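Long-range contact in chromosomal replication initiator protein DnaA (Aquifex aeolicus, PDB 1L8Q), which binds ATP and the chromosomal replication origin, and probably initiates and regulates bacterial chromosome replication: residues A[66-76]-A[95-106]. Sequence-based numbering, arbitrary orientation.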
loop_
_atom_site.group_PDB
_atom_site.type_symbol
_atom_site.label_atom_id
_atom_site.label_comp_id
_atom_site.label_asym_id
_atom_site.label_seq_id
_atom_site.Cartn_x
_atom_site.Cartn_y
_atom_site.Cartn_z
ATOM N N TYR A 66 -28.209 -10.062 6.900
ATOM C CA TYR A 66 -28.099 -9.947 5.445
ATOM C C TYR A 66 -27.161 -10.986 4.823
ATOM O O TYR A 66 -26.217 -11.442 5.449
ATOM C CB TYR A 66 -27.639 -8.541 5.050
ATOM C CG TYR A 66 -28.627 -7.450 5.370
ATOM C CD1 TYR A 66 -29.733 -7.238 4.565
ATOM C CD2 TYR A 66 -28.451 -6.625 6.473
ATOM C CE1 TYR A 66 -30.642 -6.240 4.850
ATOM C CE2 TYR A 66 -29.351 -5.625 6.768
ATOM C CZ TYR A 66 -30.450 -5.435 5.954
ATOM O OH TYR A 66 -31.369 -4.438 6.235
ATOM N N ARG A 67 -27.437 -11.343 3.580
ATOM C CA ARG A 67 -26.614 -12.266 2.817
ATOM C C ARG A 67 -25.446 -11.463 2.210
ATOM O O ARG A 67 -25.663 -10.483 1.485
ATOM C CB ARG A 67 -27.473 -12.872 1.708
ATOM C CG ARG A 67 -27.270 -14.367 1.441
ATOM C CD ARG A 67 -28.291 -14.948 0.454
ATOM N NE ARG A 67 -28.287 -16.409 0.436
ATOM C CZ ARG A 67 -29.316 -17.158 0.818
ATOM N NH1 ARG A 67 -30.438 -16.579 1.255
ATOM N NH2 ARG A 67 -29.229 -18.488 0.766
ATOM N N VAL A 68 -24.211 -11.864 2.505
ATOM C CA VAL A 68 -23.057 -11.061 2.104
ATOM C C VAL A 68 -21.991 -11.839 1.373
ATOM O O VAL A 68 -21.738 -12.969 1.692
ATOM C CB VAL A 68 -22.363 -10.452 3.350
ATOM C CG1 VAL A 68 -21.187 -9.573 2.943
ATOM C CG2 VAL A 68 -23.344 -9.682 4.201
ATOM N N ILE A 69 -21.353 -11.225 0.395
ATOM C CA ILE A 69 -20.151 -11.823 -0.150
ATOM C C ILE A 69 -19.029 -10.799 -0.208
ATOM O O ILE A 69 -19.235 -9.641 -0.575
ATOM C CB ILE A 69 -20.363 -12.463 -1.530
ATOM C CG1 ILE A 69 -20.958 -13.854 -1.385
ATOM C CG2 ILE A 69 -19.033 -12.684 -2.196
ATOM C CD1 ILE A 69 -20.818 -14.708 -2.640
ATOM N N TYR A 70 -17.843 -11.226 0.198
ATOM C CA TYR A 70 -16.671 -10.409 0.071
ATOM C C TYR A 70 -15.706 -11.117 -0.821
ATOM O O TYR A 70 -15.558 -12.318 -0.742
ATOM C CB TYR A 70 -15.998 -10.185 1.408
ATOM C CG TYR A 70 -14.570 -9.676 1.254
ATOM C CD1 TYR A 70 -14.291 -8.310 1.198
ATOM C CD2 TYR A 70 -13.512 -10.560 1.131
ATOM C CE1 TYR A 70 -13.007 -7.849 1.044
ATOM C CE2 TYR A 70 -12.224 -10.109 0.966
ATOM C CZ TYR A 70 -11.974 -8.754 0.924
ATOM O OH TYR A 70 -10.668 -8.320 0.771
ATOM N N SER A 71 -15.016 -10.371 -1.657
ATOM C CA SER A 71 -14.018 -10.985 -2.491
ATOM C C SER A 71 -13.135 -9.930 -3.138
ATOM O O SER A 71 -13.590 -8.838 -3.462
ATOM C CB SER A 71 -14.693 -11.859 -3.549
ATOM O OG SER A 71 -13.769 -12.171 -4.565
ATOM N N SER A 72 -11.861 -10.245 -3.297
ATOM C CA SER A 72 -10.975 -9.344 -3.995
ATOM C C SER A 72 -11.186 -9.609 -5.456
ATOM O O SER A 72 -11.596 -10.693 -5.839
ATOM C CB SER A 72 -9.506 -9.560 -3.582
ATOM O OG SER A 72 -8.956 -10.769 -4.106
ATOM N N ALA A 73 -10.937 -8.613 -6.276
ATOM C CA ALA A 73 -11.196 -8.743 -7.697
ATOM C C ALA A 73 -10.403 -9.872 -8.330
ATOM O O ALA A 73 -10.882 -10.524 -9.238
ATOM C CB ALA A 73 -10.920 -7.434 -8.410
ATOM N N ASP A 74 -9.191 -10.105 -7.849
ATOM C CA ASP A 74 -8.354 -11.138 -8.441
ATOM C C ASP A 74 -8.886 -12.527 -8.148
ATOM O O ASP A 74 -8.816 -13.416 -8.991
ATOM C CB ASP A 74 -6.899 -11.018 -7.982
ATOM C CG ASP A 74 -5.912 -11.231 -9.131
ATOM O OD1 ASP A 74 -5.733 -10.296 -9.954
ATOM O OD2 ASP A 74 -5.284 -12.301 -9.316
ATOM N N ASP A 75 -9.406 -12.719 -6.942
ATOM C CA ASP A 75 -9.967 -14.008 -6.575
ATOM C C ASP A 75 -11.287 -14.183 -7.309
ATOM O O ASP A 75 -11.657 -15.305 -7.695
ATOM C CB ASP A 75 -10.203 -14.081 -5.079
ATOM C CG ASP A 75 -8.906 -14.249 -4.271
ATOM O OD1 ASP A 75 -7.867 -14.699 -4.821
ATOM O OD2 ASP A 75 -8.851 -13.968 -3.056
ATOM N N PHE A 76 -11.994 -13.069 -7.508
ATOM C CA PHE A 76 -13.249 -13.074 -8.233
ATOM C C PHE A 76 -12.959 -13.562 -9.642
ATOM O O PHE A 76 -13.612 -14.479 -10.141
ATOM C CB PHE A 76 -13.826 -11.657 -8.267
ATOM C CG PHE A 76 -15.165 -11.548 -8.948
ATOM C CD1 PHE A 76 -16.344 -11.773 -8.237
ATOM C CD2 PHE A 76 -15.249 -11.188 -10.287
ATOM C CE1 PHE A 76 -17.576 -11.645 -8.857
ATOM C CE2 PHE A 76 -16.478 -11.069 -10.923
ATOM C CZ PHE A 76 -17.637 -11.280 -10.213
HETATM N N MSE A 95 -24.896 -17.073 -7.497
HETATM C CA MSE A 95 -24.301 -16.811 -6.201
HETATM C C MSE A 95 -24.244 -15.305 -5.984
HETATM O O MSE A 95 -24.872 -14.758 -5.071
HETATM C CB MSE A 95 -22.868 -17.361 -6.176
HETATM C CG MSE A 95 -22.345 -17.809 -4.792
HETATM SE SE MSE A 95 -20.410 -18.392 -4.807
HETATM C CE MSE A 95 -20.343 -19.362 -6.536
ATOM N N TYR A 96 -23.490 -14.637 -6.847
ATOM C CA TYR A 96 -23.237 -13.226 -6.702
ATOM C C TYR A 96 -24.491 -12.374 -6.866
ATOM O O TYR A 96 -24.621 -11.327 -6.224
ATOM C CB TYR A 96 -22.128 -12.787 -7.665
ATOM C CG TYR A 96 -20.759 -13.066 -7.127
ATOM C CD1 TYR A 96 -20.146 -12.183 -6.247
ATOM C CD2 TYR A 96 -20.089 -14.238 -7.449
ATOM C CE1 TYR A 96 -18.899 -12.443 -5.723
ATOM C CE2 TYR A 96 -18.836 -14.515 -6.920
ATOM C CZ TYR A 96 -18.245 -13.605 -6.054
ATOM O OH TYR A 96 -16.990 -13.864 -5.515
ATOM N N LYS A 97 -25.425 -12.840 -7.695
ATOM C CA LYS A 97 -26.613 -12.058 -8.003
ATOM C C LYS A 97 -27.634 -12.078 -6.881
ATOM O O LYS A 97 -28.600 -11.312 -6.890
ATOM C CB LYS A 97 -27.249 -12.538 -9.310
ATOM C CG LYS A 97 -26.582 -11.977 -10.535
ATOM C CD LYS A 97 -27.133 -12.553 -11.807
ATOM C CE LYS A 97 -26.294 -12.097 -12.988
ATOM N NZ LYS A 97 -26.650 -12.822 -14.234
ATOM N N SER A 98 -27.393 -12.913 -5.888
ATOM C CA SER A 98 -28.392 -13.130 -4.859
ATOM C C SER A 98 -28.076 -12.528 -3.503
ATOM O O SER A 98 -28.764 -12.809 -2.542
ATOM C CB SER A 98 -28.578 -14.616 -4.657
ATOM O OG SER A 98 -27.678 -15.051 -3.663
ATOM N N VAL A 99 -27.038 -11.723 -3.402
ATOM C CA VAL A 99 -26.670 -11.205 -2.094
ATOM C C VAL A 99 -27.393 -9.904 -1.765
ATOM O O VAL A 99 -27.995 -9.289 -2.634
ATOM C CB VAL A 99 -25.143 -10.980 -1.987
ATOM C CG1 VAL A 99 -24.399 -12.292 -2.163
ATOM C CG2 VAL A 99 -24.680 -9.978 -3.005
ATOM N N ASP A 100 -27.352 -9.505 -0.499
ATOM C CA ASP A 100 -27.850 -8.196 -0.097
ATOM C C ASP A 100 -26.688 -7.196 -0.120
ATOM O O ASP A 100 -26.897 -5.987 -0.188
ATOM C CB ASP A 100 -28.408 -8.227 1.327
ATOM C CG ASP A 100 -29.483 -9.287 1.527
ATOM O OD1 ASP A 100 -30.476 -9.302 0.762
ATOM O OD2 ASP A 100 -29.434 -10.132 2.451
ATOM N N LEU A 101 -25.464 -7.713 -0.045
ATOM C CA LEU A 101 -24.278 -6.874 0.077
ATOM C C LEU A 101 -23.094 -7.505 -0.648
ATOM O O LEU A 101 -22.610 -8.545 -0.233
ATOM C CB LEU A 101 -23.896 -6.727 1.558
ATOM C CG LEU A 101 -23.215 -5.417 2.027
ATOM C CD1 LEU A 101 -22.194 -5.652 3.136
ATOM C CD2 LEU A 101 -22.589 -4.590 0.893
ATOM N N LEU A 102 -22.626 -6.871 -1.714
ATOM C CA LEU A 102 -21.461 -7.354 -2.431
ATOM C C LEU A 102 -20.259 -6.444 -2.115
ATOM O O LEU A 102 -20.347 -5.207 -2.183
ATOM C CB LEU A 102 -21.743 -7.401 -3.936
ATOM C CG LEU A 102 -20.532 -7.541 -4.852
ATOM C CD1 LEU A 102 -19.771 -8.758 -4.497
ATOM C CD2 LEU A 102 -20.955 -7.611 -6.289
ATOM N N LEU A 103 -19.150 -7.044 -1.725
ATOM C CA LEU A 103 -17.964 -6.272 -1.419
ATOM C C LEU A 103 -16.847 -6.733 -2.325
ATOM O O LEU A 103 -16.350 -7.860 -2.164
ATOM C CB LEU A 103 -17.551 -6.495 0.031
ATOM C CG LEU A 103 -18.593 -6.278 1.142
ATOM C CD1 LEU A 103 -18.083 -6.879 2.423
ATOM C CD2 LEU A 103 -18.920 -4.804 1.336
ATOM N N LEU A 104 -16.477 -5.891 -3.292
ATOM C CA LEU A 104 -15.412 -6.217 -4.216
ATOM C C LEU A 104 -14.211 -5.351 -3.905
ATOM O O LEU A 104 -14.245 -4.111 -4.090
ATOM C CB LEU A 104 -15.856 -6.008 -5.659
ATOM C CG LEU A 104 -15.061 -6.835 -6.667
ATOM C CD1 LEU A 104 -15.279 -8.329 -6.395
ATOM C CD2 LEU A 104 -15.410 -6.484 -8.096
ATOM N N ASP A 105 -13.147 -5.992 -3.434
ATOM C CA ASP A 105 -11.962 -5.296 -2.974
ATOM C C ASP A 105 -10.899 -5.297 -4.059
ATOM O O ASP A 105 -10.835 -6.226 -4.845
ATOM C CB ASP A 105 -11.436 -6.038 -1.759
ATOM C CG ASP A 105 -10.605 -5.168 -0.845
ATOM O OD1 ASP A 105 -10.328 -3.997 -1.192
ATOM O OD2 ASP A 105 -10.197 -5.580 0.261
ATOM N N ASP A 106 -10.068 -4.256 -4.103
ATOM C CA ASP A 106 -8.966 -4.163 -5.070
ATOM C C ASP A 106 -9.364 -4.191 -6.562
ATOM O O ASP A 106 -8.712 -4.850 -7.380
ATOM C CB ASP A 106 -7.911 -5.224 -4.784
ATOM C CG ASP A 106 -7.202 -5.002 -3.446
ATOM O OD1 ASP A 106 -6.816 -6.011 -2.796
ATOM O OD2 ASP A 106 -6.990 -3.866 -2.954
#
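Tyr66 meets the Asp100 carboxylate at the edge of its ring, the two planes 78° apart. The backbone of Arg67 binds that carboxylate: Arg67 N donates to Asp100 OD2 at 2.6 Å, and Arg67 O takes Asp100 N in return. The other oxygen, Asp100 OD1, pairs with Lys132. Strand 68-72 then runs parallel to strand 101-105. Val68 lies alongside Leu101 on the sheet face that meets helix 50-63. Ile69 N donates to Leu101 O, and Ile69 O accepts Leu103 N at 2.8 Å. The Ile69 side chain points to the other face, where its CG1 packs on Val99 CG1 and its CG2 comes 3.5 Å from Tyr96 CE1. Tyr70 holds CG anti to its own N (chi1 164°), which brings its ring atom CD1 against Leu103 CB. Tyr70 OH donates to Asp105 OD2 over 2.8 Å, on the lone pair anti to the other oxygen. Thr51 OG1 bonds that same OD2. A phenylalanine in place of Tyr70 would probably leave Asp105 OD2 without its tyrosine hydroxyl, and the carboxylate less firmly held. Ser71 repeats the ladder pattern of Ile69 with Leu103 O and Asp105 N. Ser72 is the N-cap of helix 73-86, its OG weakly accepting Asp75 N. Ala73 N extends the strand ladder to Asp105 O. Phe76 drives its ring edge into one face of Tyr96, T-shaped, with Phe76 CE1 over the centre of the Tyr96 ring and the ring centroids 4.7 Å apart. Ile69 CD1 lies over the opposite face, toward the rim. The two strands belong to the parallel sheet of the AAA+ domain, and helices 73-86 and 89-97 link them. Asp105 and Asp106 lie at the Walker B position, with roles in ATP and magnesium binding respectively. The bonds from Tyr70 and Thr51 thus probably fix the Asp105 carboxylate beside the nucleotide site.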